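Local coordinates for kelch-like protein 7 (Homo sapiens, PDB 3II7), which acts as the substrate-specific adapter of a BTB-CUL3-RBX1 E3 ubiquitin ligase, this chain being the adapter's kelch-repeat domain, at residues Gln24-Phe29 with Ile39-Glu44; Val57-Gly62 with Ser81-Leu86; His131-Met136 with Glu172-Ala177; Val146-Leu151 with Tyr221-Asn226. All blocks are in the same frame, centred on the assembly; numbering follows the deposited sequence. Where two conformers were deposited one is given.

Contact 1 of 4, residues Gln24-Phe29 with Ile39-Glu44; sequences QSCRYF and IRCPFE. With EDO (1,2-ethanediol), chain B; EDO (1,2-ethanediol), chain E; EDO (1,2-ethanediol), chain D.
The backbones of C26 and I39 meet through one nearly straight hydrogen bond, I39 N to C26 O at 2.9 Å with an angle of 174° at the hydrogen. Beside this link the side chain of I39 crosses the Y28 ring at about a right angle. Its terminal methyl CD1 sits 3.7 Å from the ring centroid, almost exactly on the normal, a textbook CH-pi contact, while CG1 approaches CE2 of Y28 at 3.8 Å on the same ring face. With CG1 anti to the carbonyl carbon (chi1 -60°) and the chain extended beyond it, I39 delivers its end to the middle of the ring. Farther along, SG of C26 packs on CB of C41 at 3.6 Å, an apolar contact of the C26 sulfur with the C41 methylene. A 1,2-ethanediol, probably from the crystallisation liquor, bridges the same two backbones: its O1 donates to I39 O at 2.7 Å and weakly accepts from C26 N, while its O2 accepts from C41 N at 3.0 Å. R27 faces the other way and forms a salt bridge with D38. Strand 26-30 runs between strands 13-18 and 35-38 of one four-stranded propeller blade, and 39-44 opens the loop leading to the next. Y75, on strand 71-76 of that next blade, touches both Y28 and I39, and W82 on strand 81-86 lies against C41, so the contact sits where two blades adjoin.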
# COMPACT_ATOMS: atom_id res chain seq x y z
N GLN A 24 0.89 20.43 7.22
CA GLN A 24 0.66 19.20 7.98
C GLN A 24 0.05 18.07 7.15
O GLN A 24 -0.41 17.08 7.72
CB GLN A 24 -0.18 19.47 9.26
CG GLN A 24 0.55 20.29 10.32
CD GLN A 24 0.62 21.77 10.02
OE1 GLN A 24 1.71 22.35 9.98
NE2 GLN A 24 -0.53 22.41 9.81
N SER A 25 0.09 18.18 5.82
CA SER A 25 -0.52 17.16 4.97
C SER A 25 0.46 16.04 4.59
O SER A 25 0.04 15.02 4.03
CB SER A 25 -1.12 17.78 3.72
OG SER A 25 -0.12 18.20 2.83
N CYS A 26 1.75 16.21 4.91
CA CYS A 26 2.72 15.09 4.84
C CYS A 26 3.46 15.04 6.17
O CYS A 26 3.91 16.07 6.65
CB CYS A 26 3.72 15.25 3.70
SG CYS A 26 3.04 15.33 2.07
N ARG A 27 3.51 13.85 6.78
CA ARG A 27 4.07 13.70 8.13
C ARG A 27 4.67 12.32 8.35
O ARG A 27 4.24 11.33 7.72
CB ARG A 27 2.98 13.95 9.19
CG ARG A 27 2.18 15.24 9.07
CD ARG A 27 1.37 15.52 10.33
NE ARG A 27 2.06 16.44 11.24
CZ ARG A 27 1.63 16.80 12.45
NH1 ARG A 27 0.49 16.31 12.94
NH2 ARG A 27 2.35 17.66 13.19
N TYR A 28 5.67 12.27 9.24
CA TYR A 28 6.15 11.01 9.77
C TYR A 28 5.42 10.73 11.05
O TYR A 28 5.28 11.62 11.91
CB TYR A 28 7.62 11.10 10.16
CG TYR A 28 8.63 11.15 9.06
CD1 TYR A 28 8.77 10.10 8.17
CD2 TYR A 28 9.49 12.23 8.93
CE1 TYR A 28 9.71 10.13 7.19
CE2 TYR A 28 10.45 12.25 7.95
CZ TYR A 28 10.55 11.20 7.08
OH TYR A 28 11.50 11.19 6.08
N PHE A 29 5.00 9.49 11.20
CA PHE A 29 4.65 8.91 12.48
C PHE A 29 5.84 8.10 13.03
O PHE A 29 6.37 7.21 12.34
CB PHE A 29 3.45 7.99 12.33
CG PHE A 29 3.09 7.23 13.59
CD1 PHE A 29 2.47 7.88 14.65
CD2 PHE A 29 3.36 5.86 13.71
CE1 PHE A 29 2.12 7.19 15.79
CE2 PHE A 29 3.02 5.18 14.86
CZ PHE A 29 2.40 5.86 15.90
N ILE A 39 6.65 16.80 7.17
CA ILE A 39 7.52 16.68 5.99
C ILE A 39 7.07 17.76 5.01
O ILE A 39 5.91 17.77 4.59
CB ILE A 39 7.35 15.31 5.30
CG1 ILE A 39 7.70 14.16 6.25
CG2 ILE A 39 8.21 15.22 4.04
CD1 ILE A 39 7.28 12.78 5.73
N ARG A 40 7.98 18.65 4.63
CA ARG A 40 7.68 19.64 3.61
C ARG A 40 7.58 18.97 2.24
O ARG A 40 8.47 18.21 1.87
CB ARG A 40 8.72 20.76 3.59
CG ARG A 40 8.69 21.62 4.86
CD ARG A 40 9.81 22.62 4.88
NE ARG A 40 11.11 21.94 4.93
CZ ARG A 40 12.29 22.50 4.68
NH1 ARG A 40 12.40 23.79 4.35
NH2 ARG A 40 13.38 21.74 4.73
N CYS A 41 6.49 19.25 1.52
CA CYS A 41 6.23 18.68 0.19
C CYS A 41 5.71 19.78 -0.71
O CYS A 41 4.68 20.37 -0.41
CB CYS A 41 5.17 17.61 0.26
SG CYS A 41 4.72 16.86 -1.32
N PRO A 42 6.40 20.03 -1.82
CA PRO A 42 6.00 21.11 -2.72
C PRO A 42 5.09 20.64 -3.89
O PRO A 42 4.85 21.40 -4.82
CB PRO A 42 7.34 21.56 -3.26
CG PRO A 42 8.08 20.28 -3.44
CD PRO A 42 7.65 19.41 -2.28
N PHE A 43 4.57 19.42 -3.80
CA PHE A 43 3.68 18.85 -4.84
C PHE A 43 2.28 18.67 -4.32
O PHE A 43 2.08 18.22 -3.18
CB PHE A 43 4.22 17.51 -5.33
CG PHE A 43 5.60 17.60 -5.91
CD1 PHE A 43 5.82 18.29 -7.09
CD2 PHE A 43 6.68 16.99 -5.29
CE1 PHE A 43 7.09 18.38 -7.62
CE2 PHE A 43 7.95 17.09 -5.82
CZ PHE A 43 8.15 17.79 -6.99
N GLU A 44 1.31 18.99 -5.17
CA GLU A 44 -0.09 18.86 -4.84
C GLU A 44 -0.50 17.39 -4.76
O GLU A 44 0.17 16.52 -5.34
CB GLU A 44 -0.93 19.58 -5.88
CG GLU A 44 -0.76 21.08 -5.85
CD GLU A 44 -1.82 21.81 -6.64
OE1 GLU A 44 -2.33 21.25 -7.64
OE2 GLU A 44 -2.15 22.96 -6.26
C1 EDO B . 3.20 18.96 3.55
O1 EDO B . 3.40 18.78 4.97
C2 EDO B . 3.18 20.43 3.17
O2 EDO B . 4.48 20.99 3.00
C1 EDO E . -2.05 13.50 12.77
O1 EDO E . -1.49 14.49 11.88
C2 EDO E . -3.31 14.05 13.42
O2 EDO E . -2.98 15.31 14.05
C1 EDO D . 4.55 22.88 7.23
O1 EDO D . 3.50 23.62 6.58
C2 EDO D . 4.71 21.52 6.57
O2 EDO D . 3.56 20.70 6.86

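Contact 2 of 4, residues Val57-Gly62 with Ser81-Leu86; sequences VVYILG and SWYSKL. With EDO (1,2-ethanediol), chain R.
I60 lays its terminal methyl against the rim of the W82 indole: CD1 lies in the ring plane, 3.8 Å from CH2, at the edge of the six-membered ring. The indole is fixed from elsewhere, by a hydrogen bond from its NE1 to R40 O and by an edge-to-face meeting with F43. V57 and Y83 cross at about a right angle. The two methyls of V57 straddle the phenol oxygen of Y83, with CG1 and CG2 each 3.5 Å from OH. With CG between the backbone N and the carbonyl carbon (chi1 61°), Y83 brings its ring end nearer V57 than its CB direction suggests. V57 CG1 also rests over one face of the Y59 ring, toward its rim. The hydroxyls of Y59 and Y83 are 4.2 Å apart and are joined by one water, 2.7 Å from Y59 OH and 2.6 Å from Y83 OH, in the plane of the Y83 ring. The axes of strands 57-61 and 81-86 come within 9.1 Å, their directions 49° apart, in one twisted kelch blade with strand 71-76 between them. At that spacing the backbones do not pair directly; methyls, aromatic rims and a shared water make the link. The chemistry is therefore mostly apolar, the polar ends of the two tyrosines being linked by a water that both hydroxyls bind.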
# COMPACT_ATOMS: atom_id res chain seq x y z
N VAL A 57 14.90 6.65 -0.36
CA VAL A 57 14.01 7.40 -1.25
C VAL A 57 12.58 6.86 -1.22
O VAL A 57 12.35 5.63 -1.39
CB VAL A 57 14.54 7.37 -2.70
CG1 VAL A 57 13.62 8.22 -3.63
CG2 VAL A 57 15.98 7.90 -2.76
N VAL A 58 11.61 7.79 -1.03
CA VAL A 58 10.18 7.51 -1.24
C VAL A 58 9.85 7.89 -2.66
O VAL A 58 10.09 9.04 -3.07
CB VAL A 58 9.28 8.29 -0.30
CG1 VAL A 58 7.80 8.00 -0.63
CG2 VAL A 58 9.56 7.97 1.21
N TYR A 59 9.34 6.93 -3.44
CA TYR A 59 8.88 7.18 -4.81
C TYR A 59 7.37 7.28 -4.80
O TYR A 59 6.67 6.37 -4.26
CB TYR A 59 9.30 6.04 -5.74
CG TYR A 59 10.79 5.90 -5.85
CD1 TYR A 59 11.49 6.50 -6.90
CD2 TYR A 59 11.50 5.18 -4.93
CE1 TYR A 59 12.86 6.38 -7.01
CE2 TYR A 59 12.88 5.02 -5.03
CZ TYR A 59 13.56 5.63 -6.07
OH TYR A 59 14.91 5.50 -6.16
N ILE A 60 6.86 8.37 -5.38
CA ILE A 60 5.42 8.60 -5.53
C ILE A 60 5.12 8.54 -7.01
O ILE A 60 5.71 9.29 -7.82
CB ILE A 60 5.01 9.94 -4.94
CG1 ILE A 60 5.20 9.91 -3.43
CG2 ILE A 60 3.49 10.26 -5.28
CD1 ILE A 60 4.96 11.20 -2.74
N LEU A 61 4.25 7.61 -7.39
CA LEU A 61 4.04 7.32 -8.81
C LEU A 61 2.57 7.00 -9.12
O LEU A 61 1.80 6.61 -8.24
CB LEU A 61 5.00 6.20 -9.26
CG LEU A 61 4.93 4.89 -8.48
CD1 LEU A 61 3.80 4.02 -9.00
CD2 LEU A 61 6.26 4.16 -8.58
N GLY A 62 2.20 7.20 -10.39
CA GLY A 62 0.84 6.96 -10.84
C GLY A 62 -0.14 8.01 -10.35
O GLY A 62 0.26 9.09 -9.83
N SER A 81 14.88 16.29 0.67
CA SER A 81 14.81 16.99 -0.61
C SER A 81 14.05 16.16 -1.62
O SER A 81 13.99 14.93 -1.51
CB SER A 81 16.21 17.30 -1.14
OG SER A 81 16.91 16.13 -1.41
N TRP A 82 13.47 16.86 -2.60
CA TRP A 82 12.65 16.25 -3.61
C TRP A 82 13.30 16.34 -4.97
O TRP A 82 13.97 17.34 -5.30
CB TRP A 82 11.30 16.95 -3.69
CG TRP A 82 10.39 16.67 -2.53
CD1 TRP A 82 10.34 17.37 -1.34
CD2 TRP A 82 9.38 15.66 -2.45
NE1 TRP A 82 9.37 16.82 -0.52
CE2 TRP A 82 8.76 15.79 -1.18
CE3 TRP A 82 8.94 14.64 -3.32
CZ2 TRP A 82 7.72 14.94 -0.76
CZ3 TRP A 82 7.91 13.81 -2.92
CH2 TRP A 82 7.32 13.95 -1.63
N TYR A 83 13.06 15.32 -5.77
CA TYR A 83 13.43 15.35 -7.18
C TYR A 83 12.43 14.56 -8.02
O TYR A 83 11.56 13.88 -7.47
CB TYR A 83 14.87 14.87 -7.38
CG TYR A 83 15.15 13.47 -6.95
CD1 TYR A 83 15.19 12.44 -7.88
CD2 TYR A 83 15.44 13.17 -5.61
CE1 TYR A 83 15.47 11.12 -7.48
CE2 TYR A 83 15.74 11.87 -5.23
CZ TYR A 83 15.75 10.86 -6.17
OH TYR A 83 16.06 9.56 -5.79
N SER A 84 12.52 14.69 -9.34
CA SER A 84 11.53 14.03 -10.20
C SER A 84 12.15 13.29 -11.35
O SER A 84 13.12 13.77 -11.96
CB SER A 84 10.53 15.05 -10.75
OG SER A 84 9.89 15.76 -9.73
N LYS A 85 11.59 12.13 -11.64
CA LYS A 85 11.98 11.28 -12.77
C LYS A 85 10.73 11.00 -13.60
O LYS A 85 9.67 11.43 -13.25
CB LYS A 85 12.56 9.98 -12.24
CG LYS A 85 13.82 10.18 -11.45
CD LYS A 85 14.98 10.51 -12.39
CE LYS A 85 16.20 10.98 -11.65
NZ LYS A 85 17.12 11.66 -12.60
N LEU A 86 10.88 10.32 -14.74
CA LEU A 86 9.71 9.96 -15.52
C LEU A 86 9.13 8.70 -14.92
O LEU A 86 9.86 7.84 -14.45
CB LEU A 86 10.02 9.87 -17.02
CG LEU A 86 10.18 11.26 -17.69
CD1 LEU A 86 10.60 11.14 -19.18
CD2 LEU A 86 8.90 12.14 -17.56
C1 EDO R . 13.86 8.28 -15.54
O1 EDO R . 13.45 9.66 -15.59
C2 EDO R . 12.97 7.43 -16.46
O2 EDO R . 13.11 7.82 -17.84
O HOH W 1 16.22 7.50 -7.44

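Contact 3 of 4, residues His131-Met136 with Glu172-Ala177; sequences HTKPSM and EVYDPA. With EDO (1,2-ethanediol), chain S; EDO (1,2-ethanediol), chain T.
K133 curls around the hydroxyl of Y174. Its CB starts 4.0 Å from Y174 OH; CG and CD arch past the hydroxyl without coming as near, before bends at chi2 (-47°) and chi3 (-70°) return CE to 3.7 Å from the same oxygen, and NZ passes on to a salt bridge with E179. The lysine thus spends its aliphatic part on the phenol and its charge beyond it. P134 adds a second apolar wall, its CD lying 3.9 Å from Y174 OH and 4.2 Å from CE1, and the proline crosses the tyrosine at about a right angle. Y174 sends its ring toward this corner with CG anti to the backbone N, chi1 176°. At the other end, E172 touches M136 through its carboxylate: OE1 comes within 3.6 Å of M136 CA, and OE2 stands 3.8 Å from M136 CB. These are van der Waals contacts; the carboxylate spends its polarity just past M136, where OE1 accepts from L137 N and OE2 from T138 N, with R140 completing a salt bridge. Both carboxylate oxygens are thus bonded to the backbone just after M136, and the positive partner would probably favour the ionised form. Strand 129-133 is an edge strand, the fourth of its blade, and 171-175 the third of the next, so the contact spans an interface between blades. W181, on strand 180-184, gives a hydrogen bond from NE1 to P134 O and packs against M136 and E172, while F120, on strand 120-124 beside strand 129-133, meets Y174 edge to face.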
# COMPACT_ATOMS: atom_id res chain seq x y z
N HIS A 131 11.12 -1.06 -17.28
CA HIS A 131 11.06 -2.33 -17.98
C HIS A 131 9.69 -2.98 -17.77
O HIS A 131 9.19 -3.03 -16.64
CB HIS A 131 12.18 -3.26 -17.46
CG HIS A 131 13.55 -2.66 -17.56
ND1 HIS A 131 14.31 -2.76 -18.70
CD2 HIS A 131 14.27 -1.91 -16.69
CE1 HIS A 131 15.45 -2.11 -18.53
NE2 HIS A 131 15.45 -1.59 -17.31
N THR A 132 9.09 -3.47 -18.85
CA THR A 132 7.85 -4.22 -18.75
C THR A 132 8.17 -5.66 -18.36
O THR A 132 9.08 -6.27 -18.93
CB THR A 132 7.06 -4.17 -20.06
OG1 THR A 132 6.83 -2.80 -20.40
CG2 THR A 132 5.72 -4.88 -19.92
N LYS A 133 7.45 -6.17 -17.39
CA LYS A 133 7.64 -7.53 -16.88
C LYS A 133 6.39 -8.35 -17.13
O LYS A 133 5.34 -7.79 -17.51
CB LYS A 133 7.97 -7.53 -15.38
CG LYS A 133 9.13 -6.66 -14.95
CD LYS A 133 10.39 -6.79 -15.79
CE LYS A 133 11.08 -8.09 -15.61
NZ LYS A 133 12.59 -7.96 -16.01
N PRO A 134 6.48 -9.69 -16.92
CA PRO A 134 5.30 -10.52 -17.14
C PRO A 134 4.08 -10.03 -16.38
O PRO A 134 4.15 -9.66 -15.21
CB PRO A 134 5.76 -11.90 -16.67
CG PRO A 134 7.16 -11.93 -17.06
CD PRO A 134 7.66 -10.54 -16.68
N SER A 135 2.96 -10.04 -17.06
CA SER A 135 1.71 -9.54 -16.51
C SER A 135 1.14 -10.45 -15.43
O SER A 135 1.32 -11.68 -15.48
CB SER A 135 0.68 -9.42 -17.62
OG SER A 135 1.02 -8.35 -18.49
N MET A 136 0.40 -9.86 -14.51
CA MET A 136 -0.36 -10.65 -13.53
C MET A 136 -1.34 -11.58 -14.22
O MET A 136 -1.78 -11.34 -15.36
CB MET A 136 -1.16 -9.75 -12.56
CG MET A 136 -0.31 -8.88 -11.70
SD MET A 136 -1.22 -7.85 -10.55
CE MET A 136 -2.18 -6.77 -11.68
N GLU A 172 -1.80 -13.82 -5.84
CA GLU A 172 -0.77 -14.41 -6.67
C GLU A 172 0.58 -13.85 -6.29
O GLU A 172 0.66 -12.79 -5.64
CB GLU A 172 -1.08 -14.21 -8.16
CG GLU A 172 -1.39 -12.80 -8.58
CD GLU A 172 -1.74 -12.70 -10.06
OE1 GLU A 172 -0.86 -13.00 -10.88
OE2 GLU A 172 -2.91 -12.34 -10.37
N VAL A 173 1.64 -14.59 -6.65
CA VAL A 173 3.02 -14.21 -6.25
C VAL A 173 3.95 -14.24 -7.46
O VAL A 173 3.86 -15.13 -8.31
CB VAL A 173 3.54 -15.08 -5.12
CG1 VAL A 173 3.63 -16.57 -5.52
CG2 VAL A 173 4.90 -14.57 -4.61
N TYR A 174 4.80 -13.22 -7.56
CA TYR A 174 5.77 -13.10 -8.61
C TYR A 174 7.16 -13.32 -8.02
O TYR A 174 7.51 -12.73 -7.01
CB TYR A 174 5.74 -11.70 -9.18
CG TYR A 174 6.78 -11.40 -10.24
CD1 TYR A 174 6.60 -11.84 -11.56
CD2 TYR A 174 7.94 -10.68 -9.94
CE1 TYR A 174 7.51 -11.54 -12.56
CE2 TYR A 174 8.87 -10.37 -10.95
CZ TYR A 174 8.65 -10.83 -12.25
OH TYR A 174 9.54 -10.54 -13.28
N ASP A 175 7.95 -14.18 -8.66
CA ASP A 175 9.30 -14.43 -8.24
C ASP A 175 10.23 -13.77 -9.26
O ASP A 175 10.29 -14.20 -10.41
CB ASP A 175 9.59 -15.92 -8.19
CG ASP A 175 10.98 -16.23 -7.66
OD1 ASP A 175 11.82 -15.32 -7.54
OD2 ASP A 175 11.23 -17.40 -7.34
N PRO A 176 10.95 -12.71 -8.86
CA PRO A 176 11.83 -12.06 -9.84
C PRO A 176 12.89 -12.99 -10.44
O PRO A 176 13.38 -12.73 -11.54
CB PRO A 176 12.48 -10.95 -9.02
CG PRO A 176 11.50 -10.64 -7.97
CD PRO A 176 10.90 -11.96 -7.59
N ALA A 177 13.25 -14.05 -9.73
CA ALA A 177 14.25 -15.00 -10.21
C ALA A 177 13.75 -15.79 -11.41
O ALA A 177 14.50 -16.06 -12.32
CB ALA A 177 14.67 -15.94 -9.11
C1 EDO S . 14.87 -13.78 -5.68
O1 EDO S . 16.04 -14.58 -5.51
C2 EDO S . 13.69 -14.48 -5.01
O2 EDO S . 13.55 -15.78 -5.55
C1 EDO T . -2.77 -11.86 -19.85
O1 EDO T . -2.05 -11.22 -20.91
C2 EDO T . -1.97 -11.79 -18.55
O2 EDO T . -2.59 -12.62 -17.54

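Contact 4 of 4, residues Val146-Leu151 with Tyr221-Asn226; sequences VEANGL and YDIKLN
A beta hairpin with a two-residue loop, the turn between the first two strands of one propeller blade, meets the bend after the third strand of the next blade, through A148 and N149 on one side and I223 on the other. A148 CB and I223 CD1 lie 4.2 Å apart, and ND2 of N149 approaches the same methyl at 4.3 Å, both grazing van der Waals contacts. I223 places CG1 anti to its carbonyl carbon (chi1 -66°) and continues extended, so CD1 is the part that reaches across. Each partner is braced within its own segment. The type I' turn from A148 to L151 is closed by reciprocal backbone hydrogen bonds, A148 N to L151 O at 2.8 Å and L151 N to A148 O at 3.0 Å, with N149 and G150 both at positive phi. E147 reinforces it, OE2 accepting from G150 N at 2.7 Å on the anti side. On the other segment D222 OD1 accepts from L225 N at 3.0 Å, an Asx motif, the donor above the carboxylate plane. Y221 OH gives a hydrogen bond to N226 OD1 at 2.6 Å, tying the bend back to its strand; that oxygen also accepts from C185 N. F198, on strand 195-199, touches A148, N149 and I223. Two internally bonded turns of successive blades thus touch lightly, on a hairpin typical of the antiparallel blades of a beta-propeller.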
# COMPACT_ATOMS: atom_id res chain seq x y z
N VAL A 146 2.89 -6.46 -1.78
CA VAL A 146 3.94 -6.40 -0.76
C VAL A 146 5.09 -7.33 -1.11
O VAL A 146 4.89 -8.39 -1.70
CB VAL A 146 3.37 -6.75 0.65
CG1 VAL A 146 2.91 -8.18 0.70
CG2 VAL A 146 4.37 -6.45 1.75
N GLU A 147 6.28 -6.91 -0.78
CA GLU A 147 7.46 -7.77 -0.87
C GLU A 147 7.64 -8.60 0.42
O GLU A 147 7.45 -8.10 1.57
CB GLU A 147 8.69 -6.94 -1.14
CG GLU A 147 9.96 -7.75 -1.35
CD GLU A 147 10.74 -8.07 -0.04
OE1 GLU A 147 10.55 -7.42 1.03
OE2 GLU A 147 11.58 -8.96 -0.10
N ALA A 148 7.98 -9.87 0.24
CA ALA A 148 8.24 -10.76 1.35
C ALA A 148 9.30 -11.78 0.95
O ALA A 148 9.08 -12.59 0.06
CB ALA A 148 6.93 -11.48 1.80
N ASN A 149 10.46 -11.73 1.61
CA ASN A 149 11.58 -12.66 1.32
C ASN A 149 11.98 -12.71 -0.17
O ASN A 149 12.29 -13.78 -0.70
CB ASN A 149 11.23 -14.11 1.77
CG ASN A 149 10.82 -14.21 3.22
OD1 ASN A 149 11.51 -13.72 4.11
ND2 ASN A 149 9.70 -14.88 3.47
N GLY A 150 11.95 -11.57 -0.85
CA GLY A 150 12.35 -11.52 -2.25
C GLY A 150 11.23 -11.76 -3.27
O GLY A 150 11.45 -11.57 -4.45
N LEU A 151 10.05 -12.19 -2.80
CA LEU A 151 8.89 -12.45 -3.66
C LEU A 151 7.92 -11.31 -3.53
O LEU A 151 7.89 -10.60 -2.51
CB LEU A 151 8.21 -13.77 -3.27
CG LEU A 151 9.08 -15.04 -3.32
CD1 LEU A 151 8.29 -16.34 -3.05
CD2 LEU A 151 9.79 -15.12 -4.66
N TYR A 221 -1.87 -14.54 5.51
CA TYR A 221 -1.41 -15.59 4.62
C TYR A 221 -0.20 -16.25 5.24
O TYR A 221 0.81 -15.60 5.49
CB TYR A 221 -1.02 -15.01 3.28
CG TYR A 221 -0.56 -16.06 2.28
CD1 TYR A 221 -1.43 -17.05 1.84
CD2 TYR A 221 0.75 -16.06 1.81
CE1 TYR A 221 -1.02 -18.01 0.96
CE2 TYR A 221 1.19 -17.03 0.90
CZ TYR A 221 0.32 -18.01 0.50
OH TYR A 221 0.75 -18.95 -0.40
N ASP A 222 -0.34 -17.55 5.50
CA ASP A 222 0.76 -18.37 5.99
C ASP A 222 1.57 -18.80 4.79
O ASP A 222 1.14 -19.64 3.98
CB ASP A 222 0.20 -19.57 6.75
CG ASP A 222 1.27 -20.32 7.51
OD1 ASP A 222 2.29 -20.66 6.90
OD2 ASP A 222 1.08 -20.55 8.72
N ILE A 223 2.72 -18.18 4.62
CA ILE A 223 3.56 -18.44 3.44
C ILE A 223 3.96 -19.90 3.34
O ILE A 223 3.93 -20.47 2.27
CB ILE A 223 4.78 -17.49 3.46
CG1 ILE A 223 4.33 -16.05 3.28
CG2 ILE A 223 5.83 -17.85 2.36
CD1 ILE A 223 5.45 -14.98 3.51
N LYS A 224 4.33 -20.51 4.46
CA LYS A 224 4.71 -21.91 4.50
C LYS A 224 3.59 -22.88 4.17
O LYS A 224 3.83 -23.86 3.45
CB LYS A 224 5.33 -22.24 5.89
CG LYS A 224 5.88 -23.64 6.07
CD LYS A 224 6.95 -24.02 5.04
CE LYS A 224 8.04 -24.94 5.66
NZ LYS A 224 9.13 -24.14 6.39
N LEU A 225 2.37 -22.62 4.68
CA LEU A 225 1.25 -23.55 4.50
C LEU A 225 0.40 -23.24 3.24
O LEU A 225 -0.43 -24.07 2.84
CB LEU A 225 0.32 -23.53 5.73
CG LEU A 225 0.93 -24.05 7.04
CD1 LEU A 225 -0.07 -23.89 8.18
CD2 LEU A 225 1.37 -25.49 6.91
N ASN A 226 0.58 -22.05 2.64
CA ASN A 226 -0.25 -21.60 1.54
C ASN A 226 -1.74 -21.64 1.94
O ASN A 226 -2.57 -22.27 1.28
CB ASN A 226 0.02 -22.39 0.24
CG ASN A 226 -0.83 -21.90 -0.95
OD1 ASN A 226 -1.04 -20.68 -1.16
ND2 ASN A 226 -1.31 -22.86 -1.74

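Overall arrangement
Contact 2 lies within a single blade, whereas contacts 3 and 4 join successive blades and contact 1 joins a blade to the loop that leads on to the next. Contacts 2 and 3 are buried; contacts 1 and 4 are partly open, and contact 4 buries least. Contact 1 alone has a direct hydrogen bond between its segments; contact 2 uses a water, contact 3 turns its charges to residues beyond, and contact 4 keeps its polar bonds inside each segment. Contacts 1 and 2 touch through W82, and contacts 3 and 4 where L151 packs on V173 and D175 and P176 on G150. Contacts 1 and 3 lie on opposite sides of the propeller, centres about 32 Å apart.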